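Local coordinates for protein SusD homolog (Bacteroides thetaiotaomicron VPI-5482, PDB 3FDH) that probably binds glycans at the cell surface for uptake across the outer membrane, as SusD does, at residues A[57-62]-A[259-264]; A[50-55]-A[318-323]. All coordinates share one frame; numbering follows the deposited sequence.

Contact 1 of 2, residues A[57-62]-A[259-264]; sequences NQLYYA and AGFGAS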
ATOM      1  N   ASN A  57      -3.796  16.368 -15.383  1.00 29.65           N
ATOM      2  CA  ASN A  57      -2.930  15.635 -16.272  1.00 29.53           C
ATOM      3  C   ASN A  57      -3.189  14.136 -16.243  1.00 29.65           C
ATOM      4  O   ASN A  57      -4.333  13.692 -16.257  1.00 28.11           O
ATOM      5  CB  ASN A  57      -1.476  15.954 -15.892  1.00 28.81           C
ATOM      6  CG  ASN A  57      -0.483  15.810 -17.064  1.00 39.17           C
ATOM      7  OD1 ASN A  57      -0.650  14.987 -17.962  1.00 48.48           O
ATOM      8  ND2 ASN A  57       0.567  16.608 -17.032  1.00 42.65           N
ATOM      9  N   GLN A  58      -2.126  13.350 -16.205  1.00 29.28           N
ATOM     10  CA  GLN A  58      -2.309  11.898 -16.246  1.00 30.15           C
ATOM     11  C   GLN A  58      -3.293  11.335 -15.231  1.00 29.44           C
ATOM     12  O   GLN A  58      -4.136  10.501 -15.578  1.00 30.29           O
ATOM     13  CB  GLN A  58      -0.985  11.141 -16.154  1.00 31.55           C
ATOM     14  CG  GLN A  58      -0.218  11.240 -17.450  1.00 37.04           C
ATOM     15  CD  GLN A  58       1.102  10.454 -17.440  1.00 49.65           C
ATOM     16  OE1 GLN A  58       2.181  11.074 -17.392  1.00 56.10           O
ATOM     17  NE2 GLN A  58       1.030   9.087 -17.457  1.00 40.27           N
ATOM     18  N   LEU A  59      -3.181  11.773 -13.998  1.00 29.04           N
ATOM     19  CA  LEU A  59      -4.056  11.268 -12.927  0.50 29.39           C
ATOM     20  C   LEU A  59      -5.515  11.706 -13.169  1.00 30.55           C
ATOM     21  O   LEU A  59      -6.453  11.042 -12.719  1.00 30.84           O
ATOM     22  CB  LEU A  59      -3.543  11.674 -11.538  0.50 29.08           C
ATOM     23  CG  LEU A  59      -4.012  10.804 -10.373  0.50 25.19           C
ATOM     24  CD1 LEU A  59      -3.572   9.344 -10.562  0.50 25.64           C
ATOM     25  CD2 LEU A  59      -3.481  11.370  -9.072  0.50 28.40           C
ATOM     26  N   TYR A  60      -5.683  12.795 -13.902  1.00 28.25           N
ATOM     27  CA  TYR A  60      -7.040  13.276 -14.244  1.00 26.69           C
ATOM     28  C   TYR A  60      -7.668  12.262 -15.183  1.00 27.87           C
ATOM     29  O   TYR A  60      -8.826  11.838 -14.987  1.00 27.39           O
ATOM     30  CB  TYR A  60      -7.043  14.667 -14.889  1.00 27.79           C
ATOM     31  CG  TYR A  60      -8.367  14.968 -15.560  1.00 26.90           C
ATOM     32  CD1 TYR A  60      -9.458  15.396 -14.826  1.00 27.45           C
ATOM     33  CD2 TYR A  60      -8.539  14.756 -16.910  1.00 30.95           C
ATOM     34  CE1 TYR A  60     -10.689  15.638 -15.428  1.00 26.91           C
ATOM     35  CE2 TYR A  60      -9.760  14.998 -17.528  1.00 29.09           C
ATOM     36  CZ  TYR A  60     -10.834  15.404 -16.768  1.00 27.67           C
ATOM     37  OH  TYR A  60     -12.039  15.629 -17.357  1.00 30.06           O
ATOM     38  N   TYR A  61      -6.863  11.829 -16.142  1.00 26.61           N
ATOM     39  CA  TYR A  61      -7.311  10.857 -17.187  1.00 28.74           C
ATOM     40  C   TYR A  61      -7.549   9.461 -16.599  1.00 28.80           C
ATOM     41  O   TYR A  61      -8.392   8.674 -17.060  1.00 25.87           O
ATOM     42  CB  TYR A  61      -6.413  10.873 -18.435  1.00 29.66           C
ATOM     43  CG  TYR A  61      -6.592  12.221 -19.145  1.00 28.65           C
ATOM     44  CD1 TYR A  61      -7.794  12.534 -19.764  1.00 28.44           C
ATOM     45  CD2 TYR A  61      -5.612  13.187 -19.099  1.00 28.96           C
ATOM     46  CE1 TYR A  61      -8.008  13.784 -20.359  1.00 32.14           C
ATOM     47  CE2 TYR A  61      -5.806  14.440 -19.679  1.00 27.27           C
ATOM     48  CZ  TYR A  61      -7.009  14.738 -20.297  1.00 29.39           C
ATOM     49  OH  TYR A  61      -7.176  15.982 -20.877  1.00 29.79           O
ATOM     50  N   ALA A  62      -6.835   9.191 -15.530  1.00 28.20           N
ATOM     51  CA  ALA A  62      -7.030   7.941 -14.770  1.00 28.64           C
ATOM     52  C   ALA A  62      -8.364   8.058 -14.025  1.00 28.40           C
ATOM     53  O   ALA A  62      -9.188   7.150 -14.002  1.00 27.79           O
ATOM     54  CB  ALA A  62      -5.865   7.674 -13.780  1.00 27.88           C
ATOM     55  N   ALA A 259       0.817  18.453  -8.289  1.00 29.81           N
ATOM     56  CA  ALA A 259      -0.361  19.069  -7.685  1.00 30.15           C
ATOM     57  C   ALA A 259      -1.609  18.375  -8.230  1.00 29.96           C
ATOM     58  O   ALA A 259      -2.623  18.996  -8.498  1.00 30.67           O
ATOM     59  CB  ALA A 259      -0.398  20.581  -7.985  1.00 29.62           C
ATOM     60  N   GLY A 260      -1.543  17.057  -8.323  1.00 29.60           N
ATOM     61  CA  GLY A 260      -2.558  16.292  -9.044  1.00 28.98           C
ATOM     62  C   GLY A 260      -3.676  15.590  -8.340  1.00 29.55           C
ATOM     63  O   GLY A 260      -4.448  14.870  -8.965  1.00 28.91           O
ATOM     64  N   PHE A 261      -3.751  15.811  -7.047  1.00 28.05           N
ATOM     65  CA  PHE A 261      -4.809  15.260  -6.184  1.00 29.74           C
ATOM     66  C   PHE A 261      -5.719  16.342  -5.612  1.00 29.56           C
ATOM     67  O   PHE A 261      -5.309  17.450  -5.317  1.00 31.67           O
ATOM     68  CB  PHE A 261      -4.246  14.563  -4.948  1.00 28.83           C
ATOM     69  CG  PHE A 261      -3.546  13.251  -5.197  1.00 29.79           C
ATOM     70  CD1 PHE A 261      -4.083  12.283  -6.005  1.00 38.69           C
ATOM     71  CD2 PHE A 261      -2.384  12.971  -4.512  1.00 38.05           C
ATOM     72  CE1 PHE A 261      -3.437  11.080  -6.157  1.00 40.25           C
ATOM     73  CE2 PHE A 261      -1.751  11.770  -4.646  1.00 39.56           C
ATOM     74  CZ  PHE A 261      -2.274  10.828  -5.460  1.00 33.72           C
ATOM     75  N   GLY A 262      -6.971  15.946  -5.477  1.00 30.13           N
ATOM     76  CA  GLY A 262      -8.043  16.707  -4.865  1.00 27.82           C
ATOM     77  C   GLY A 262      -8.735  15.846  -3.806  1.00 27.33           C
ATOM     78  O   GLY A 262      -8.736  14.627  -3.858  1.00 28.91           O
ATOM     79  N   ALA A 263      -9.256  16.509  -2.788  1.00 26.73           N
ATOM     80  CA  ALA A 263      -9.926  15.829  -1.676  1.00 28.21           C
ATOM     81  C   ALA A 263     -11.093  14.984  -2.210  1.00 29.70           C
ATOM     82  O   ALA A 263     -11.916  15.461  -2.986  1.00 30.33           O
ATOM     83  CB  ALA A 263     -10.444  16.871  -0.687  1.00 26.54           C
ATOM     84  N   SER A 264     -11.157  13.737  -1.751  1.00 28.81           N
ATOM     85  CA  SER A 264     -12.198  12.792  -2.143  1.00 28.68           C
ATOM     86  C   SER A 264     -13.530  13.002  -1.462  1.00 29.94           C
ATOM     87  O   SER A 264     -13.629  12.933  -0.229  1.00 28.88           O
ATOM     88  CB  SER A 264     -11.737  11.360  -1.850  1.00 29.63           C
ATOM     89  OG  SER A 264     -12.765  10.425  -2.138  1.00 28.16           O
TER
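The F261 ring receives the L59 side chain, whose CD2 methyl approaches the CD1-CE1 side of the ring obliquely. The exact fit is doubtful: L59 was modelled in two conformers, and in one of them CD2 sits too near F261 CE1 for two carbons. F251 and F254 of helix 250-258 also meet this ring, with planes turned by about 25° and 55°. Two more rings belong to helix 57-63 itself. Y60 turns an edge to Y61, and its CD2 stands 3.5 Å above the plane of the Y61 ring, over the centre. Y61 CD2 in turn lies in plane at the edge of Y60.

The contact packs the short helix 57-63 against strand 261-263, half of a two-stranded antiparallel sheet in the largely helical SusD-like fold. The other strand of that sheet, 52-54, is followed after two residues by this helix, which brings the helix beside strand 261-263. Backbone bonds join G260 with V55 and G262 with V53.

L59 CB points at the strand. CG is anti to the backbone N (chi1 -157°), which carries the branched end to the ring. F261 CB points away from the helix, but the ring end returns toward L59. T43 of helix 40-48 touches both side chains. The contact is apolar and buried. G260 O is the backbone atom beside the L59 methyl, and its 3.6 Å to CD2 carries the same doubt. The backbones come nearest at the same two residues, with L59 CA and G260 CA 6.5 Å apart.

Contact 2 of 2, residues A[50-55]-A[318-323]; sequences EYEVGV and GISAFV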
ATOM      1  N   GLU A  50     -10.503   5.609  -4.348  1.00 28.58           N
ATOM      2  CA  GLU A  50     -11.093   6.871  -3.916  1.00 26.93           C
ATOM      3  C   GLU A  50     -10.654   7.476  -2.607  1.00 28.32           C
ATOM      4  O   GLU A  50     -11.427   8.145  -1.908  1.00 28.04           O
ATOM      5  CB  GLU A  50     -12.622   6.792  -4.033  1.00 26.84           C
ATOM      6  CG  GLU A  50     -13.105   6.501  -5.474  1.00 26.81           C
ATOM      7  CD  GLU A  50     -14.603   6.509  -5.654  1.00 29.92           C
ATOM      8  OE1 GLU A  50     -15.352   6.855  -4.727  1.00 31.46           O
ATOM      9  OE2 GLU A  50     -15.044   6.124  -6.755  1.00 28.57           O
ATOM     10  N   TYR A  51      -9.378   7.283  -2.316  1.00 28.20           N
ATOM     11  CA  TYR A  51      -8.726   7.989  -1.176  1.00 26.24           C
ATOM     12  C   TYR A  51      -8.454   9.457  -1.558  1.00 25.94           C
ATOM     13  O   TYR A  51      -8.376  10.391  -0.716  1.00 30.47           O
ATOM     14  CB  TYR A  51      -7.390   7.356  -0.891  1.00 25.73           C
ATOM     15  CG  TYR A  51      -7.412   6.140  -0.003  1.00 28.81           C
ATOM     16  CD1 TYR A  51      -8.480   5.903   0.888  1.00 25.59           C
ATOM     17  CD2 TYR A  51      -6.321   5.259   0.019  1.00 28.68           C
ATOM     18  CE1 TYR A  51      -8.462   4.805   1.755  1.00 29.04           C
ATOM     19  CE2 TYR A  51      -6.294   4.174   0.868  1.00 28.28           C
ATOM     20  CZ  TYR A  51      -7.329   3.957   1.758  1.00 25.01           C
ATOM     21  OH  TYR A  51      -7.269   2.852   2.588  1.00 25.79           O
ATOM     22  N   GLU A  52      -8.275   9.612  -2.862  1.00 28.50           N
ATOM     23  CA  GLU A  52      -7.997  10.879  -3.535  1.00 26.99           C
ATOM     24  C   GLU A  52      -8.627  10.911  -4.874  1.00 28.18           C
ATOM     25  O   GLU A  52      -8.971   9.861  -5.436  1.00 27.25           O
ATOM     26  CB  GLU A  52      -6.475  11.142  -3.683  1.00 29.17           C
ATOM     27  CG  GLU A  52      -5.643  11.056  -2.390  1.00 28.74           C
ATOM     28  CD  GLU A  52      -5.892  12.106  -1.335  1.00 32.82           C
ATOM     29  OE1 GLU A  52      -6.498  13.160  -1.637  1.00 33.92           O
ATOM     30  OE2 GLU A  52      -5.408  11.895  -0.187  1.00 29.88           O
ATOM     31  N   VAL A  53      -8.695  12.125  -5.402  1.00 28.63           N
ATOM     32  CA  VAL A  53      -9.222  12.360  -6.747  1.00 28.39           C
ATOM     33  C   VAL A  53      -8.132  12.901  -7.639  1.00 28.47           C
ATOM     34  O   VAL A  53      -7.410  13.833  -7.299  1.00 28.05           O
ATOM     35  CB  VAL A  53     -10.443  13.325  -6.737  1.00 29.18           C
ATOM     36  CG1 VAL A  53     -11.025  13.487  -8.133  1.00 25.77           C
ATOM     37  CG2 VAL A  53     -11.525  12.803  -5.785  1.00 29.93           C
ATOM     38  N   GLY A  54      -7.942  12.261  -8.786  1.00 27.60           N
ATOM     39  CA  GLY A  54      -6.986  12.772  -9.761  1.00 28.08           C
ATOM     40  C   GLY A  54      -7.631  13.962 -10.449  1.00 27.51           C
ATOM     41  O   GLY A  54      -8.690  13.832 -11.062  1.00 28.27           O
ATOM     42  N   VAL A  55      -6.966  15.110 -10.372  1.00 27.37           N
ATOM     43  CA  VAL A  55      -7.551  16.394 -10.838  1.00 29.20           C
ATOM     44  C   VAL A  55      -6.773  17.068 -11.987  1.00 28.31           C
ATOM     45  O   VAL A  55      -7.246  18.006 -12.617  1.00 27.79           O
ATOM     46  CB  VAL A  55      -7.765  17.399  -9.633  1.00 30.01           C
ATOM     47  CG1 VAL A  55      -8.858  16.871  -8.626  1.00 29.48           C
ATOM     48  CG2 VAL A  55      -6.421  17.740  -8.918  1.00 32.22           C
ATOM     49  N   GLY A 318      -9.833  21.470  -3.002  1.00 27.27           N
ATOM     50  CA  GLY A 318      -9.198  21.277  -1.716  1.00 28.28           C
ATOM     51  C   GLY A 318      -8.452  19.968  -1.737  1.00 29.64           C
ATOM     52  O   GLY A 318      -8.483  19.229  -2.725  1.00 30.45           O
ATOM     53  N   ILE A 319      -7.806  19.667  -0.619  1.00 29.18           N
ATOM     54  CA  ILE A 319      -6.922  18.527  -0.560  1.00 29.31           C
ATOM     55  C   ILE A 319      -6.937  17.823   0.776  1.00 28.00           C
ATOM     56  O   ILE A 319      -7.425  18.350   1.738  1.00 29.18           O
ATOM     57  CB  ILE A 319      -5.442  18.985  -0.785  1.00 28.48           C
ATOM     58  CG1 ILE A 319      -5.088  20.109   0.199  1.00 28.49           C
ATOM     59  CG2 ILE A 319      -5.192  19.388  -2.282  1.00 25.13           C
ATOM     60  CD1 ILE A 319      -3.629  20.529   0.295  1.00 27.17           C
ATOM     61  N   SER A 320      -6.409  16.592   0.785  1.00 28.43           N
ATOM     62  CA  SER A 320      -6.148  15.920   2.049  1.00 28.77           C
ATOM     63  C   SER A 320      -4.871  16.544   2.646  1.00 28.39           C
ATOM     64  O   SER A 320      -3.973  16.969   1.921  1.00 28.38           O
ATOM     65  CB  SER A 320      -5.976  14.405   1.900  1.00 30.03           C
ATOM     66  OG  SER A 320      -4.756  14.062   1.246  1.00 31.41           O
ATOM     67  N   ALA A 321      -4.790  16.562   3.967  1.00 27.39           N
ATOM     68  CA  ALA A 321      -3.619  17.095   4.686  1.00 28.12           C
ATOM     69  C   ALA A 321      -2.344  16.319   4.303  1.00 29.02           C
ATOM     70  O   ALA A 321      -1.210  16.823   4.314  1.00 28.94           O
ATOM     71  CB  ALA A 321      -3.863  17.012   6.213  1.00 27.34           C
ATOM     72  N   PHE A 322      -2.601  15.091   3.895  1.00 28.44           N
ATOM     73  CA  PHE A 322      -1.555  14.092   3.621  1.00 29.64           C
ATOM     74  C   PHE A 322      -0.586  14.453   2.479  1.00 30.52           C
ATOM     75  O   PHE A 322       0.567  14.020   2.466  1.00 28.13           O
ATOM     76  CB  PHE A 322      -2.174  12.720   3.357  1.00 30.00           C
ATOM     77  CG  PHE A 322      -2.934  12.184   4.533  1.00 28.50           C
ATOM     78  CD1 PHE A 322      -2.271  11.873   5.709  1.00 27.82           C
ATOM     79  CD2 PHE A 322      -4.323  12.081   4.481  1.00 30.13           C
ATOM     80  CE1 PHE A 322      -2.971  11.401   6.785  1.00 25.60           C
ATOM     81  CE2 PHE A 322      -5.032  11.631   5.547  1.00 29.22           C
ATOM     82  CZ  PHE A 322      -4.356  11.288   6.723  1.00 19.76           C
ATOM     83  N   VAL A 323      -1.055  15.284   1.557  1.00 29.53           N
ATOM     84  CA  VAL A 323      -0.227  15.664   0.418  1.00 28.32           C
ATOM     85  C   VAL A 323       0.952  16.555   0.860  1.00 28.48           C
ATOM     86  O   VAL A 323       1.901  16.743   0.114  1.00 28.64           O
ATOM     87  CB  VAL A 323      -1.059  16.323  -0.732  1.00 26.05           C
ATOM     88  CG1 VAL A 323      -2.250  15.383  -1.210  1.00 26.78           C
ATOM     89  CG2 VAL A 323      -1.536  17.746  -0.350  1.00 24.79           C
TER
HETATM   90  O   HOH W   1      -5.840  15.694  -1.969  1.00 21.03           O
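E52 and S320 carry this contact through one direct hydrogen bond and one bridging water. The first segment leads up to them from E50. This residue has positive phi and closes helix 40-48 with a Schellman motif, in which Y51 N bonds to S46 O. Y51 follows and turns its ring to Y421 and W425, and its OH bonds to Y421 O and T434 OG1.

E52 comes next. CG lies beside the backbone N, anti to the carbonyl carbon, and the bend at chi2 (-67°) turns the carboxylate toward S320. S320 OG donates to E52 OE2 at 2.7 Å. It comes on the syn side, 23° out of the carboxylate plane. W425 NE1 also bonds to OE2, so this oxygen is gripped twice. The other oxygen is held by water: the water donates to E52 OE1 at 2.6 Å and accepts from S320 N at 3.0 Å. S320 is thus tied by both its hydroxyl and its backbone N-H. These donors would be expected to favour an ionised carboxylate, although the site is buried. With an alanine at E52, S320 OG and W425 NE1 would probably lose their shared acceptor, and the water would lose one of its anchors.

Further along, G54 N bonds to E63 OE1, and V55 makes a backbone bond with S313.

On the far segment, F322 meets W425 edge-to-face and also touches F251, which packs on E52. Two small antiparallel sheets are involved, 52-54 with 261-263 and 283-284 with 319-320. The arrangement is a buried glutamate-serine hydrogen bond, with a bridging water, that links these two short two-stranded sheets among the helices of a SusD-like fold.

How the contacts relate
The centres of contacts 1 and 2 lie about 8 Å apart, on the same side of the chain's centre. Along the chain contact 1 is nested inside contact 2: segments 50-55 and 57-62 come first, then 259-264, then 318-323. Strand 261-263 of contact 1 and strand 52-54 of contact 2 are neighbours in one antiparallel sheet, so the sheet joins the two contacts. S264 OG and E50 O, 2.7 Å apart in a probable hydrogen bond, tie the two further, and F261 packs on E52. Residues distant in sequence thus meet in one compact region of the SusD-like fold, with helix 57-63 on one flank and the 283-284/319-320 sheet joined through E52.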